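Local atomic coordinates of carboxylesterase SOBER1 (Arabidopsis thaliana, PDB entry 6AVX), a protein that hydrolyses short-chain carboxylic esters, shows phospholipase A2 activity, and restrains the plant hypersensitive response to the bacterial effector AvrBsT. Residues Q91-G96 with L119-T124. The protein carries 1 engineered substitution. Residues are numbered along the deposited sequence; the frame is centred on the assembly and turned at random.
Sequences QEIAEG and LLYPKT
Ile93 reaches from the last turn of helix 75-94 to the phenol end of Tyr121, joining that turn to the loop that follows helix 109-120 in this alpha/beta hydrolase fold. Its CD1 lies 3.6 Å from Tyr121 OH and 3.9 Å from Tyr121 CE1, so the methyl rests obliquely against the hydroxyl and the CE1 side of the ring. The other branch is turned to Lys123: Ile93 CG2 stands 4.2 Å from Lys123 NZ, the aliphatic and ammonium-bearing chains sliding past each other in opposite directions. No hydrogen bond crosses between the segments, and the 112 Å² they bury together is owed to these three side chains. The contact lies away from Ser108, Asp162 and His194, the charge relay residues assigned by similarity, and its centre is about 16 Å from the centre of the chain.

The split reach of Ile93 follows from its first torsion: CG1 sits beside the backbone N (chi1 -68°) and carries CD1 to the tyrosine, while CG2, anti to that N, extends to the lysine. Tyr121 is buried, with CG anti to its own backbone N (chi1 -160°), which sends the ring toward helix 75-94. Pro122 CD lies above one face of the ring, displaced toward the rim, and the carbonyl O of Lys123 meets its edge in plane.

Farther out, helix 75-94 holds the phenol through a hydrogen bond between Tyr121 OH and Asp90 OD1 and an edge-to-face contact with the His86 ring; Ile89 also touches the tyrosine. The hydroxyl beside the Ile93 methyl is thus satisfied by a residue three positions before Ile93 on the same helix. Beyond Ile93 the helix closes in a Schellman motif, Gly96 adopting a positive phi of 114° and its N donating to Ile93 O over 2.9 Å.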
loop_
_atom_site.group_PDB
_atom_site.type_symbol
_atom_site.label_atom_id
_atom_site.label_comp_id
_atom_site.label_asym_id
_atom_site.label_seq_id
_atom_site.Cartn_x
_atom_site.Cartn_y
_atom_site.Cartn_z
ATOM N N GLN A 91 -2.720 -16.437 -6.389
ATOM C CA GLN A 91 -3.913 -17.278 -6.461
ATOM C C GLN A 91 -5.013 -16.610 -7.280
ATOM O O GLN A 91 -5.692 -17.273 -8.079
ATOM C CB GLN A 91 -4.400 -17.598 -5.055
ATOM C CG GLN A 91 -5.670 -18.447 -5.010
ATOM C CD GLN A 91 -5.467 -19.841 -5.567
ATOM O OE1 GLN A 91 -4.336 -20.315 -5.701
ATOM N NE2 GLN A 91 -6.569 -20.510 -5.892
ATOM N N GLU A 92 -5.207 -15.302 -7.108
ATOM C CA GLU A 92 -6.217 -14.600 -7.888
ATOM C C GLU A 92 -5.901 -14.675 -9.378
ATOM O O GLU A 92 -6.798 -14.923 -10.197
ATOM C CB GLU A 92 -6.314 -13.158 -7.401
ATOM C CG GLU A 92 -7.364 -12.309 -8.087
ATOM C CD GLU A 92 -8.809 -12.728 -7.808
ATOM O OE1 GLU A 92 -9.079 -13.430 -6.811
ATOM O OE2 GLU A 92 -9.676 -12.337 -8.617
ATOM N N ILE A 93 -4.634 -14.476 -9.755
ATOM C CA ILE A 93 -4.245 -14.573 -11.157
ATOM C C ILE A 93 -4.375 -16.016 -11.650
ATOM O O ILE A 93 -4.833 -16.261 -12.775
ATOM C CB ILE A 93 -2.842 -13.964 -11.367
ATOM C CG1 ILE A 93 -2.907 -12.449 -11.152
ATOM C CG2 ILE A 93 -2.293 -14.293 -12.766
ATOM C CD1 ILE A 93 -1.552 -11.763 -11.034
ATOM N N ALA A 94 -4.028 -16.988 -10.805
ATOM C CA ALA A 94 -4.170 -18.397 -11.181
ATOM C C ALA A 94 -5.629 -18.778 -11.402
ATOM O O ALA A 94 -5.917 -19.709 -12.164
ATOM C CB ALA A 94 -3.559 -19.297 -10.109
ATOM N N GLU A 95 -6.556 -18.096 -10.742
ATOM C CA GLU A 95 -7.978 -18.347 -10.934
ATOM C C GLU A 95 -8.536 -17.607 -12.140
ATOM O O GLU A 95 -9.729 -17.737 -12.434
ATOM C CB GLU A 95 -8.736 -18.014 -9.648
ATOM C CG GLU A 95 -8.433 -19.012 -8.548
ATOM C CD GLU A 95 -8.987 -18.621 -7.203
ATOM O OE1 GLU A 95 -9.609 -17.546 -7.093
ATOM O OE2 GLU A 95 -8.793 -19.407 -6.246
ATOM N N GLY A 96 -7.707 -16.855 -12.852
ATOM C CA GLY A 96 -8.094 -16.277 -14.125
ATOM C C GLY A 96 -8.184 -14.774 -14.182
ATOM O O GLY A 96 -8.499 -14.236 -15.253
ATOM N N LEU A 119 6.088 -3.542 -6.053
ATOM C CA LEU A 119 7.388 -3.356 -6.699
ATOM C C LEU A 119 8.164 -4.656 -6.831
ATOM O O LEU A 119 9.083 -4.732 -7.661
ATOM C CB LEU A 119 8.234 -2.339 -5.923
ATOM C CG LEU A 119 7.696 -0.910 -5.835
ATOM C CD1 LEU A 119 8.545 -0.055 -4.894
ATOM C CD2 LEU A 119 7.640 -0.291 -7.207
ATOM N N LEU A 120 7.844 -5.654 -6.030
ATOM C CA LEU A 120 8.519 -6.942 -6.103
ATOM C C LEU A 120 7.719 -7.991 -6.863
ATOM O O LEU A 120 8.193 -9.118 -7.011
ATOM C CB LEU A 120 8.858 -7.443 -4.696
ATOM C CG LEU A 120 9.997 -6.658 -4.042
ATOM C CD1 LEU A 120 10.020 -6.877 -2.540
ATOM C CD2 LEU A 120 11.364 -7.049 -4.658
ATOM N N TYR A 121 6.519 -7.669 -7.334
ATOM C CA TYR A 121 5.713 -8.681 -8.008
ATOM C C TYR A 121 6.236 -8.904 -9.434
ATOM O O TYR A 121 6.623 -7.946 -10.107
ATOM C CB TYR A 121 4.226 -8.259 -8.055
ATOM C CG TYR A 121 3.361 -9.469 -8.294
ATOM C CD1 TYR A 121 2.684 -9.665 -9.496
ATOM C CD2 TYR A 121 3.268 -10.461 -7.340
ATOM C CE1 TYR A 121 1.958 -10.803 -9.726
ATOM C CE2 TYR A 121 2.536 -11.619 -7.566
ATOM C CZ TYR A 121 1.880 -11.775 -8.772
ATOM O OH TYR A 121 1.156 -12.931 -9.018
ATOM N N PRO A 122 6.266 -10.155 -9.926
ATOM C CA PRO A 122 6.881 -10.398 -11.245
ATOM C C PRO A 122 6.114 -9.853 -12.423
ATOM O O PRO A 122 6.678 -9.808 -13.525
ATOM C CB PRO A 122 6.982 -11.925 -11.318
ATOM C CG PRO A 122 6.993 -12.382 -9.902
ATOM C CD PRO A 122 6.104 -11.406 -9.167
ATOM N N LYS A 123 4.852 -9.466 -12.251
ATOM C CA LYS A 123 3.993 -9.009 -13.334
ATOM C C LYS A 123 3.492 -7.592 -13.081
ATOM O O LYS A 123 3.396 -7.146 -11.935
ATOM C CB LYS A 123 2.803 -9.950 -13.486
ATOM C CG LYS A 123 3.278 -11.366 -13.836
ATOM C CD LYS A 123 2.156 -12.352 -13.928
ATOM C CE LYS A 123 2.697 -13.750 -14.224
ATOM N NZ LYS A 123 1.631 -14.763 -14.140
ATOM N N THR A 124 3.194 -6.885 -14.164
ATOM C CA THR A 124 2.539 -5.584 -14.074
ATOM C C THR A 124 1.128 -5.770 -13.547
ATOM O O THR A 124 0.371 -6.607 -14.045
ATOM C CB THR A 124 2.460 -4.914 -15.447
ATOM O OG1 THR A 124 3.758 -4.927 -16.065
ATOM C CG2 THR A 124 1.949 -3.483 -15.323
#